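PDB 3ZMR: cellulase (glycosyl hydrolase family 5) from Bacteroides ovatus, which hydrolyses internal beta-1,4-glucosidic linkages of the xyloglucan backbone with retention of the beta-configuration, releasing xyloglucan oligosaccharides. Local coordinates for residues Y210-I215 against L256-N261; V126-T131 against D169-P174; I393-P398 against L435-G440. All blocks are in the same frame, centred on the assembly; numbering follows the deposited sequence. Where two conformers were deposited one is given.

The three interactions each join neighbouring strands of one closed, eight-stranded parallel barrel, and all three reach the sugar-binding end. Interactions 2 and 3 lie closest, their centres about 8 Å apart, and meet where N127 N bonds to Y436 O. Interactions 1 and 2, about 10 Å apart, share a seam in which I212 O faces I173 N at 2.8 Å. Interactions 1 and 3, about 15 Å apart, both reach the same glucose, modelled as overlapping alpha and beta anomers: N261 ND2 donates to its O2, and E395 OE2 lies 2.7 Å from the same oxygen. R172 of interaction 2 joins them, bonding to N261 and forming a salt bridge with E395, the inferred nucleophile.

Interaction 1: residues Y210-I215 against L256-N261; sequences YVIINI and LFAGTN. With GLC (alpha-D-glucopyranose), chain L; BGC (beta-D-glucopyranose), chain C.
Three backbone hydrogen bonds join 210-215 to 256-261, and the straightest runs from L256 N to V211 O, 2.8 Å long with 178° at the hydrogen. I213 plays both roles: its N gives to L256 O at 3.2 Å, while its O receives A258 N at 2.8 Å. Beyond A258 the chains diverge and water fills in, one molecule linking N214 ND2 to T260 O and another donating to both I215 O and G259 O. I215 N, though buried, has no partner in the model. N261 ends the run by giving its ND2 to the glucose, 2.9 Å from O2 of the alpha anomer and in a similar bond to the overlapping beta anomer. With CG anti to the backbone N (chi1 -173°) the amide extends into the pocket, and R172 NH2 bonds to OD1, which fixes its rotation; an asparagine suits this place because it can donate to sugar while accepting from arginine. These are the third and fourth strands of the TIM barrel, and the N261-E262 pair matches the Asn-Glu sequence that ends the fourth strand in clan GH-A glycosidases, where E262 is the probable proton donor. The small A258 leaves room inside the barrel for its neighbours: its CB lies 3.8 Å from N214 CB and 3.9 Å from I212 CG2. N214 is polar yet buried, and is satisfied by V175 N at OD1 and H216 at ND2. L256 CD1 reaches Y210 CD1 at 4.1 Å. On the outer side, facing helix 227-248, I213 and F257 run alongside each other; chi1 of 58° swings I213 CG1 to within 3.9 Å of F257 CD1, and F248 of that helix touches both residues.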
loop_
_atom_site.group_PDB
_atom_site.type_symbol
_atom_site.label_atom_id
_atom_site.label_comp_id
_atom_site.label_asym_id
_atom_site.label_seq_id
_atom_site.Cartn_x
_atom_site.Cartn_y
_atom_site.Cartn_z
ATOM N N TYR A 210 11.624 -11.846 -7.176
ATOM C CA TYR A 210 11.006 -11.193 -6.020
ATOM C C TYR A 210 9.541 -11.542 -6.000
ATOM O O TYR A 210 8.907 -11.619 -7.056
ATOM C CB TYR A 210 11.182 -9.676 -6.059
ATOM C CG TYR A 210 12.587 -9.188 -5.769
ATOM C CD1 TYR A 210 12.978 -8.875 -4.484
ATOM C CD2 TYR A 210 13.500 -8.993 -6.797
ATOM C CE1 TYR A 210 14.247 -8.406 -4.210
ATOM C CE2 TYR A 210 14.778 -8.556 -6.531
ATOM C CZ TYR A 210 15.147 -8.275 -5.219
ATOM O OH TYR A 210 16.419 -7.814 -4.939
ATOM N N VAL A 211 8.985 -11.716 -4.798
ATOM C CA VAL A 211 7.588 -12.115 -4.625
ATOM C C VAL A 211 6.904 -11.164 -3.659
ATOM O O VAL A 211 7.448 -10.894 -2.594
ATOM C CB VAL A 211 7.445 -13.558 -4.128
ATOM C CG1 VAL A 211 5.983 -13.904 -3.907
ATOM C CG2 VAL A 211 8.136 -14.510 -5.128
ATOM N N ILE A 212 5.744 -10.656 -4.032
ATOM C CA ILE A 212 4.877 -9.870 -3.194
ATOM C C ILE A 212 3.577 -10.643 -2.945
ATOM O O ILE A 212 2.921 -11.064 -3.918
ATOM C CB ILE A 212 4.531 -8.515 -3.844
ATOM C CG1 ILE A 212 5.760 -7.644 -4.094
ATOM C CG2 ILE A 212 3.511 -7.763 -2.999
ATOM C CD1 ILE A 212 5.561 -6.558 -5.137
ATOM N N ILE A 213 3.208 -10.869 -1.690
ATOM C CA ILE A 213 1.884 -11.419 -1.333
ATOM C C ILE A 213 1.092 -10.367 -0.572
ATOM O O ILE A 213 1.667 -9.579 0.191
ATOM C CB ILE A 213 1.964 -12.728 -0.532
ATOM C CG1 ILE A 213 2.765 -12.569 0.761
ATOM C CG2 ILE A 213 2.530 -13.834 -1.416
ATOM C CD1 ILE A 213 2.736 -13.801 1.643
ATOM N N ASN A 214 -0.215 -10.344 -0.759
ATOM C CA ASN A 214 -1.085 -9.405 -0.078
ATOM C C ASN A 214 -2.277 -10.112 0.566
ATOM O O ASN A 214 -2.355 -11.343 0.599
ATOM C CB ASN A 214 -1.501 -8.271 -1.003
ATOM C CG ASN A 214 -2.612 -8.646 -1.964
ATOM O OD1 ASN A 214 -3.075 -9.791 -2.006
ATOM N ND2 ASN A 214 -2.990 -7.705 -2.799
ATOM N N ILE A 215 -3.167 -9.320 1.148
ATOM C CA ILE A 215 -4.576 -9.721 1.345
ATOM C C ILE A 215 -5.370 -8.824 0.383
ATOM O O ILE A 215 -5.333 -7.607 0.478
ATOM C CB ILE A 215 -5.072 -9.552 2.793
ATOM C CG1 ILE A 215 -4.250 -10.388 3.776
ATOM C CG2 ILE A 215 -6.546 -9.969 2.841
ATOM C CD1 ILE A 215 -4.635 -10.128 5.213
ATOM N N LEU A 256 8.303 -9.999 -0.058
ATOM C CA LEU A 256 7.701 -8.776 0.489
ATOM C C LEU A 256 6.235 -9.014 0.795
ATOM O O LEU A 256 5.574 -9.842 0.129
ATOM C CB LEU A 256 7.830 -7.603 -0.499
ATOM C CG LEU A 256 9.244 -7.087 -0.874
ATOM C CD1 LEU A 256 9.877 -7.908 -1.976
ATOM C CD2 LEU A 256 9.175 -5.623 -1.307
ATOM N N PHE A 257 5.742 -8.318 1.823
ATOM C CA PHE A 257 4.326 -8.353 2.178
ATOM C C PHE A 257 3.670 -7.023 1.846
ATOM O O PHE A 257 4.244 -5.970 2.105
ATOM C CB PHE A 257 4.082 -8.616 3.672
ATOM C CG PHE A 257 4.711 -9.864 4.254
ATOM C CD1 PHE A 257 4.992 -11.018 3.526
ATOM C CD2 PHE A 257 4.938 -9.889 5.625
ATOM C CE1 PHE A 257 5.535 -12.113 4.151
ATOM C CE2 PHE A 257 5.460 -10.996 6.240
ATOM C CZ PHE A 257 5.777 -12.104 5.510
ATOM N N ALA A 258 2.462 -7.091 1.293
ATOM C CA ALA A 258 1.647 -5.893 1.012
ATOM C C ALA A 258 0.337 -5.988 1.791
ATOM O O ALA A 258 -0.411 -6.936 1.614
ATOM C CB ALA A 258 1.354 -5.760 -0.480
ATOM N N GLY A 259 0.056 -5.004 2.659
ATOM C CA GLY A 259 -0.935 -5.226 3.710
ATOM C C GLY A 259 -2.390 -5.333 3.235
ATOM O O GLY A 259 -3.188 -6.094 3.797
ATOM N N THR A 260 -2.704 -4.524 2.224
ATOM C CA THR A 260 -4.072 -4.350 1.735
ATOM C C THR A 260 -4.043 -4.187 0.213
ATOM O O THR A 260 -2.979 -4.131 -0.385
ATOM C CB THR A 260 -4.767 -3.109 2.379
ATOM O OG1 THR A 260 -4.224 -1.902 1.816
ATOM C CG2 THR A 260 -4.632 -3.104 3.900
ATOM N N ASN A 261 -5.222 -4.077 -0.385
ATOM C CA ASN A 261 -5.319 -3.805 -1.802
ATOM C C ASN A 261 -5.887 -2.387 -2.000
ATOM O O ASN A 261 -5.204 -1.417 -1.676
ATOM C CB ASN A 261 -6.116 -4.899 -2.501
ATOM C CG ASN A 261 -6.100 -4.758 -4.008
ATOM O OD1 ASN A 261 -5.057 -4.504 -4.598
ATOM N ND2 ASN A 261 -7.258 -4.933 -4.643
HETATM C C1 GLC L . -7.620 -3.421 -9.412
HETATM C C2 GLC L . -7.935 -4.637 -8.548
HETATM C C3 GLC L . -8.031 -5.917 -9.380
HETATM C C4 GLC L . -9.034 -5.651 -10.506
HETATM C C5 GLC L . -8.709 -4.333 -11.225
HETATM C C6 GLC L . -9.650 -4.002 -12.380
HETATM O O2 GLC L . -6.973 -4.723 -7.530
HETATM O O3 GLC L . -8.356 -7.064 -8.562
HETATM O O4 GLC L . -8.907 -6.728 -11.394
HETATM O O5 GLC L . -8.688 -3.263 -10.307
HETATM O O6 GLC L . -9.079 -4.563 -13.547
HETATM C C2 BGC C . -7.973 -4.525 -8.368
HETATM C C3 BGC C . -8.030 -5.738 -9.311
HETATM C C4 BGC C . -8.920 -5.489 -10.524
HETATM C C5 BGC C . -8.389 -4.184 -11.135
HETATM C C6 BGC C . -9.131 -3.844 -12.416
HETATM C C1 BGC C . -7.750 -3.151 -9.018
HETATM O O2 BGC C . -6.948 -4.741 -7.400
HETATM O O3 BGC C . -8.523 -6.872 -8.568
HETATM O O4 BGC C . -8.892 -6.642 -11.413
HETATM O O5 BGC C . -8.528 -3.082 -10.215
HETATM O O6 BGC C . -10.536 -3.960 -12.134
HETATM O O HOH W 1 -1.518 -4.919 -2.612
HETATM O O HOH W 2 -6.305 -6.364 2.946
#

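Interaction 2: residues V126-T131 against D169-P174; sequences VNVGNT and DVVRIP. With BGC (beta-D-glucopyranose), chain B; BGC (beta-D-glucopyranose), chain D.
V126 bonds to 169-174 through both its backbone groups, N giving to V170 O at 3.1 Å and O receiving R172 N at 2.9 Å, in the parallel pairing of the first two strands of the TIM barrel. N127 turns into the barrel beside R172, whose side chain runs extended from CG to NE. The arginine NH1 reaches N127 OD1 at 2.8 Å, with OD1 near the guanidinium plane although the amide itself stands at 82° to it. An asparagine fits here because its other end is used too: ND2 gives to G394 O and Y436 O, so the amide cannot turn easily, and it helps set an arginine that also forms salt bridges with E395 and E334. V128 N continues the pairing to R172 O at 2.9 Å. Its CG2 presses on V171 CG2 at 3.3 Å, tighter than usual, and F160 of helix 157-165 touches both valines, while a water joins V128 O to P174 O. The loop that follows carries N130, whose ND2 gives to O3 of a glucose (BGC, chain B) at 2.8 Å. T131 OG1 then turns back to bond G129 O at 2.7 Å, approaching from above the carbonyl plane.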
loop_
_atom_site.group_PDB
_atom_site.type_symbol
_atom_site.label_atom_id
_atom_site.label_comp_id
_atom_site.label_asym_id
_atom_site.label_seq_id
_atom_site.Cartn_x
_atom_site.Cartn_y
_atom_site.Cartn_z
ATOM N N VAL A 126 5.122 -8.613 -13.010
ATOM C CA VAL A 126 3.780 -9.014 -13.425
ATOM C C VAL A 126 2.998 -9.534 -12.224
ATOM O O VAL A 126 3.565 -9.983 -11.235
ATOM C CB VAL A 126 3.878 -10.107 -14.535
ATOM C CG1 VAL A 126 4.433 -11.410 -13.985
ATOM C CG2 VAL A 126 2.574 -10.340 -15.273
ATOM N N ASN A 127 1.680 -9.459 -12.325
ATOM C CA ASN A 127 0.769 -10.070 -11.399
ATOM C C ASN A 127 0.347 -11.442 -11.863
ATOM O O ASN A 127 0.152 -11.655 -13.058
ATOM C CB ASN A 127 -0.514 -9.271 -11.270
ATOM C CG ASN A 127 -0.361 -8.003 -10.454
ATOM O OD1 ASN A 127 -0.680 -8.007 -9.276
ATOM N ND2 ASN A 127 0.109 -6.922 -11.067
ATOM N N VAL A 128 0.148 -12.355 -10.926
ATOM C CA VAL A 128 -0.566 -13.618 -11.160
ATOM C C VAL A 128 -2.010 -13.365 -10.703
ATOM O O VAL A 128 -2.461 -13.818 -9.642
ATOM C CB VAL A 128 0.064 -14.814 -10.406
ATOM C CG1 VAL A 128 -0.663 -16.120 -10.739
ATOM C CG2 VAL A 128 1.526 -14.951 -10.759
ATOM N N GLY A 129 -2.723 -12.586 -11.496
ATOM C CA GLY A 129 -4.034 -12.123 -11.144
ATOM C C GLY A 129 -5.146 -13.143 -11.363
ATOM O O GLY A 129 -4.994 -14.133 -12.097
ATOM N N ASN A 130 -6.268 -12.881 -10.696
ATOM C CA ASN A 130 -7.488 -13.711 -10.762
ATOM C C ASN A 130 -7.209 -15.173 -10.457
ATOM O O ASN A 130 -7.767 -16.106 -11.065
ATOM C CB ASN A 130 -8.201 -13.561 -12.098
ATOM C CG ASN A 130 -9.005 -12.280 -12.202
ATOM O OD1 ASN A 130 -8.937 -11.377 -11.367
ATOM N ND2 ASN A 130 -9.772 -12.182 -13.300
ATOM N N THR A 131 -6.381 -15.366 -9.443
ATOM C CA THR A 131 -5.894 -16.690 -9.089
ATOM C C THR A 131 -6.051 -16.932 -7.579
ATOM O O THR A 131 -7.166 -17.257 -7.146
ATOM C CB THR A 131 -4.505 -16.946 -9.690
ATOM O OG1 THR A 131 -4.526 -16.615 -11.089
ATOM C CG2 THR A 131 -4.088 -18.403 -9.529
ATOM N N ASP A 169 11.490 -9.494 -13.122
ATOM C CA ASP A 169 12.173 -9.843 -11.883
ATOM C C ASP A 169 11.304 -9.887 -10.625
ATOM O O ASP A 169 11.783 -10.275 -9.566
ATOM C CB ASP A 169 13.382 -8.952 -11.686
ATOM C CG ASP A 169 14.483 -9.249 -12.720
ATOM O OD1 ASP A 169 14.804 -10.449 -13.014
ATOM O OD2 ASP A 169 14.998 -8.294 -13.269
ATOM N N VAL A 170 10.037 -9.487 -10.754
ATOM C CA VAL A 170 9.084 -9.435 -9.627
ATOM C C VAL A 170 7.756 -10.046 -10.041
ATOM O O VAL A 170 7.280 -9.794 -11.144
ATOM C CB VAL A 170 8.762 -7.973 -9.198
ATOM C CG1 VAL A 170 7.846 -7.934 -7.973
ATOM C CG2 VAL A 170 10.005 -7.176 -8.948
ATOM N N VAL A 171 7.147 -10.791 -9.143
ATOM C CA VAL A 171 5.757 -11.231 -9.326
ATOM C C VAL A 171 4.951 -10.796 -8.100
ATOM O O VAL A 171 5.397 -10.968 -6.953
ATOM C CB VAL A 171 5.624 -12.746 -9.596
ATOM C CG1 VAL A 171 6.137 -13.616 -8.454
ATOM C CG2 VAL A 171 4.197 -13.117 -9.953
ATOM N N ARG A 172 3.808 -10.160 -8.346
ATOM C CA ARG A 172 2.807 -9.910 -7.310
ATOM C C ARG A 172 1.749 -10.996 -7.407
ATOM O O ARG A 172 1.231 -11.287 -8.499
ATOM C CB ARG A 172 2.185 -8.521 -7.500
ATOM C CG ARG A 172 1.090 -8.156 -6.504
ATOM C CD ARG A 172 0.748 -6.698 -6.612
ATOM N NE ARG A 172 -0.309 -6.188 -5.751
ATOM C CZ ARG A 172 -1.586 -6.044 -6.115
ATOM N NH1 ARG A 172 -2.031 -6.491 -7.279
ATOM N NH2 ARG A 172 -2.449 -5.440 -5.309
ATOM N N ILE A 173 1.504 -11.638 -6.265
ATOM C CA ILE A 173 0.550 -12.731 -6.092
ATOM C C ILE A 173 -0.553 -12.225 -5.170
ATOM O O ILE A 173 -0.407 -12.264 -3.941
ATOM C CB ILE A 173 1.216 -13.997 -5.531
ATOM C CG1 ILE A 173 2.401 -14.421 -6.391
ATOM C CG2 ILE A 173 0.202 -15.130 -5.399
ATOM C CD1 ILE A 173 3.146 -15.659 -5.909
ATOM N N PRO A 174 -1.661 -11.711 -5.729
ATOM C CA PRO A 174 -2.818 -11.400 -4.893
ATOM C C PRO A 174 -3.323 -12.680 -4.201
ATOM O O PRO A 174 -3.318 -13.765 -4.823
ATOM C CB PRO A 174 -3.851 -10.902 -5.923
ATOM C CG PRO A 174 -3.048 -10.365 -7.036
ATOM C CD PRO A 174 -1.898 -11.299 -7.134
HETATM C C2 BGC B . -10.010 -8.245 -12.917
HETATM C C3 BGC B . -11.342 -8.910 -13.282
HETATM C C4 BGC B . -11.998 -9.467 -12.011
HETATM C C5 BGC B . -12.063 -8.363 -10.976
HETATM C C6 BGC B . -12.679 -8.770 -9.648
HETATM C C1 BGC B . -10.173 -7.221 -11.794
HETATM O O2 BGC B . -9.489 -7.615 -14.095
HETATM O O3 BGC B . -11.203 -9.963 -14.237
HETATM O O4 BGC B . -13.355 -9.866 -12.236
HETATM O O5 BGC B . -10.758 -7.879 -10.697
HETATM O O6 BGC B . -13.206 -7.579 -9.104
HETATM C C2 BGC D . -15.133 -11.381 -11.727
HETATM C C3 BGC D . -15.546 -12.844 -11.585
HETATM C C4 BGC D . -15.051 -13.646 -12.801
HETATM C C5 BGC D . -13.576 -13.356 -13.079
HETATM C C6 BGC D . -13.060 -14.041 -14.321
HETATM C C1 BGC D . -13.653 -11.248 -12.042
HETATM O O2 BGC D . -15.460 -10.660 -10.541
HETATM O O3 BGC D . -16.978 -12.891 -11.387
HETATM O O4 BGC D . -15.134 -15.074 -12.603
HETATM O O5 BGC D . -13.351 -11.961 -13.231
HETATM O O6 BGC D . -13.785 -13.569 -15.469
HETATM O O HOH W 3 -2.715 -15.047 -7.181
#

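Interaction 3: residues I393-P398 against L435-G440. With GLC (alpha-D-glucopyranose), chain L; BGC (beta-D-glucopyranose), chain C.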
loop_
_atom_site.group_PDB
_atom_site.type_symbol
_atom_site.label_atom_id
_atom_site.label_comp_id
_atom_site.label_asym_id
_atom_site.label_seq_id
_atom_site.Cartn_x
_atom_site.Cartn_y
_atom_site.Cartn_z
ATOM N N ILE A 393 4.036 0.558 -8.654
ATOM C CA ILE A 393 2.772 0.618 -9.387
ATOM C C ILE A 393 2.334 -0.837 -9.490
ATOM O O ILE A 393 2.740 -1.603 -10.375
ATOM C CB ILE A 393 2.898 1.329 -10.759
ATOM C CG1 ILE A 393 3.406 2.776 -10.565
ATOM C CG2 ILE A 393 1.594 1.280 -11.568
ATOM C CD1 ILE A 393 2.536 3.655 -9.686
ATOM N N GLY A 394 1.531 -1.232 -8.504
ATOM C CA GLY A 394 1.252 -2.653 -8.272
ATOM C C GLY A 394 0.407 -3.327 -9.327
ATOM O O GLY A 394 0.443 -4.559 -9.446
ATOM N N GLU A 395 -0.353 -2.507 -10.063
ATOM C CA GLU A 395 -1.123 -2.944 -11.206
ATOM C C GLU A 395 -1.193 -1.821 -12.230
ATOM O O GLU A 395 -1.416 -0.675 -11.870
ATOM C CB GLU A 395 -2.563 -3.314 -10.830
ATOM C CG GLU A 395 -2.726 -4.362 -9.757
ATOM C CD GLU A 395 -4.173 -4.642 -9.403
ATOM O OE1 GLU A 395 -5.083 -4.273 -10.189
ATOM O OE2 GLU A 395 -4.406 -5.224 -8.298
ATOM N N TYR A 396 -1.020 -2.188 -13.498
ATOM C CA TYR A 396 -1.356 -1.336 -14.642
ATOM C C TYR A 396 -1.660 -2.297 -15.793
ATOM O O TYR A 396 -1.222 -3.450 -15.787
ATOM C CB TYR A 396 -0.226 -0.326 -15.015
ATOM C CG TYR A 396 0.902 -1.006 -15.696
ATOM C CD1 TYR A 396 1.874 -1.712 -14.980
ATOM C CD2 TYR A 396 1.012 -1.010 -17.100
ATOM C CE1 TYR A 396 2.886 -2.409 -15.627
ATOM C CE2 TYR A 396 1.983 -1.736 -17.746
ATOM C CZ TYR A 396 2.932 -2.424 -17.023
ATOM O OH TYR A 396 3.927 -3.167 -17.666
ATOM N N GLY A 397 -2.319 -1.796 -16.830
ATOM C CA GLY A 397 -2.437 -2.521 -18.091
ATOM C C GLY A 397 -3.832 -2.474 -18.685
ATOM O O GLY A 397 -4.829 -2.374 -17.974
ATOM N N PRO A 398 -3.898 -2.507 -20.028
ATOM C CA PRO A 398 -5.181 -2.491 -20.706
ATOM C C PRO A 398 -5.715 -3.888 -21.033
ATOM O O PRO A 398 -4.940 -4.816 -21.356
ATOM C CB PRO A 398 -4.841 -1.760 -22.003
ATOM C CG PRO A 398 -3.450 -2.219 -22.305
ATOM C CD PRO A 398 -2.776 -2.441 -20.991
ATOM N N LEU A 435 4.233 -3.136 -12.301
ATOM C CA LEU A 435 3.767 -4.539 -12.329
ATOM C C LEU A 435 2.472 -4.673 -13.157
ATOM O O LEU A 435 1.441 -4.117 -12.830
ATOM C CB LEU A 435 3.545 -5.081 -10.915
ATOM C CG LEU A 435 4.632 -4.824 -9.879
ATOM C CD1 LEU A 435 4.231 -5.478 -8.567
ATOM C CD2 LEU A 435 5.950 -5.346 -10.368
ATOM N N TYR A 436 2.611 -5.395 -14.269
ATOM C CA TYR A 436 1.541 -5.581 -15.258
ATOM C C TYR A 436 0.428 -6.478 -14.724
ATOM O O TYR A 436 0.686 -7.486 -14.100
ATOM C CB TYR A 436 2.134 -6.206 -16.529
ATOM C CG TYR A 436 1.106 -6.418 -17.628
ATOM C CD1 TYR A 436 0.699 -5.383 -18.452
ATOM C CD2 TYR A 436 0.515 -7.656 -17.798
ATOM C CE1 TYR A 436 -0.265 -5.598 -19.439
ATOM C CE2 TYR A 436 -0.468 -7.861 -18.739
ATOM C CZ TYR A 436 -0.838 -6.836 -19.572
ATOM O OH TYR A 436 -1.813 -7.008 -20.500
ATOM N N TRP A 437 -0.814 -6.103 -15.019
ATOM C CA TRP A 437 -1.995 -6.865 -14.609
ATOM C C TRP A 437 -2.290 -7.980 -15.606
ATOM O O TRP A 437 -2.866 -7.751 -16.666
ATOM C CB TRP A 437 -3.229 -5.967 -14.420
ATOM C CG TRP A 437 -4.381 -6.763 -13.898
ATOM C CD1 TRP A 437 -5.528 -7.080 -14.580
ATOM C CD2 TRP A 437 -4.506 -7.398 -12.608
ATOM N NE1 TRP A 437 -6.337 -7.839 -13.791
ATOM C CE2 TRP A 437 -5.748 -8.076 -12.590
ATOM C CE3 TRP A 437 -3.699 -7.472 -11.496
ATOM C CZ2 TRP A 437 -6.211 -8.814 -11.472
ATOM C CZ3 TRP A 437 -4.150 -8.200 -10.387
ATOM C CH2 TRP A 437 -5.392 -8.853 -10.379
ATOM N N ASP A 438 -1.874 -9.185 -15.256
ATOM C CA ASP A 438 -2.160 -10.417 -16.008
ATOM C C ASP A 438 -3.178 -11.176 -15.194
ATOM O O ASP A 438 -2.894 -11.588 -14.062
ATOM C CB ASP A 438 -0.878 -11.203 -16.242
ATOM C CG ASP A 438 -1.095 -12.539 -16.937
ATOM O OD1 ASP A 438 -2.068 -13.254 -16.594
ATOM O OD2 ASP A 438 -0.202 -12.915 -17.742
ATOM N N ALA A 439 -4.369 -11.360 -15.765
ATOM C CA ALA A 439 -5.469 -12.071 -15.072
ATOM C C ALA A 439 -5.760 -13.415 -15.732
ATOM O O ALA A 439 -6.753 -14.072 -15.405
ATOM C CB ALA A 439 -6.730 -11.225 -15.035
ATOM N N GLY A 440 -4.871 -13.846 -16.627
ATOM C CA GLY A 440 -5.053 -15.120 -17.360
ATOM C C GLY A 440 -6.134 -15.147 -18.425
ATOM O O GLY A 440 -6.510 -16.231 -18.899
HETATM C C1 GLC L . -7.620 -3.421 -9.412
HETATM C C2 GLC L . -7.935 -4.637 -8.548
HETATM C C3 GLC L . -8.031 -5.917 -9.380
HETATM C C4 GLC L . -9.034 -5.651 -10.506
HETATM C C5 GLC L . -8.709 -4.333 -11.225
HETATM C C6 GLC L . -9.650 -4.002 -12.380
HETATM O O2 GLC L . -6.973 -4.723 -7.530
HETATM O O3 GLC L . -8.356 -7.064 -8.562
HETATM O O4 GLC L . -8.907 -6.728 -11.394
HETATM O O5 GLC L . -8.688 -3.263 -10.307
HETATM O O6 GLC L . -9.079 -4.563 -13.547
HETATM C C2 BGC C . -7.973 -4.525 -8.368
HETATM C C3 BGC C . -8.030 -5.738 -9.311
HETATM C C4 BGC C . -8.920 -5.489 -10.524
HETATM C C5 BGC C . -8.389 -4.184 -11.135
HETATM C C6 BGC C . -9.131 -3.844 -12.416
HETATM C C1 BGC C . -7.750 -3.151 -9.018
HETATM O O2 BGC C . -6.948 -4.741 -7.400
HETATM O O3 BGC C . -8.523 -6.872 -8.568
HETATM O O4 BGC C . -8.892 -6.642 -11.413
HETATM O O5 BGC C . -8.528 -3.082 -10.215
HETATM O O6 BGC C . -10.536 -3.960 -12.134
HETATM O O HOH W 4 -3.696 -5.683 -18.331
#
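L435, Y396 and Y436 bury the most surface here. L435 N gives to I393 O at 2.9 Å, and the leucine side chain, an apolar filler for the barrel interior, rests its CB on G394 O. Its own O takes a weak, bent bond from Y396 N. With CG between the backbone N and the carbonyl carbon (chi1 75°), the Y396 ring reaches across to the neighbouring strand, bringing CE1 to 3.3 Å from Y436 N. Y436 turns an edge to the face of that ring in a T-shaped stack, centroids 5.7 Å apart and planes at 79°; its hydroxyl is held by E443 O. G397 suits its place because a CB would run into Y436 CE1 and, at these backbone angles, the carbonyl O of Y396. The segments close a beta-alpha-beta unit of the TIM barrel, strands seven and eight linked by helix 406-429, with the inferred nucleophile E395 near the end of strand seven, as in clan GH-A. W437 N gives to Y396 O at 2.8 Å, and its indole lies alongside E395, OE1 being over one face, as is the glucose C3. Y338 OH bonds to OE1, while OE2 pairs with R172 and lies 2.7 Å from O2 of the alpha anomer. W437 NE1 bonds to O2 of the adjoining glucose. Cutting the indole back to an alanine here would probably deprive E395 and the first glucose of their flat apolar wall and the second of its NE1 donor.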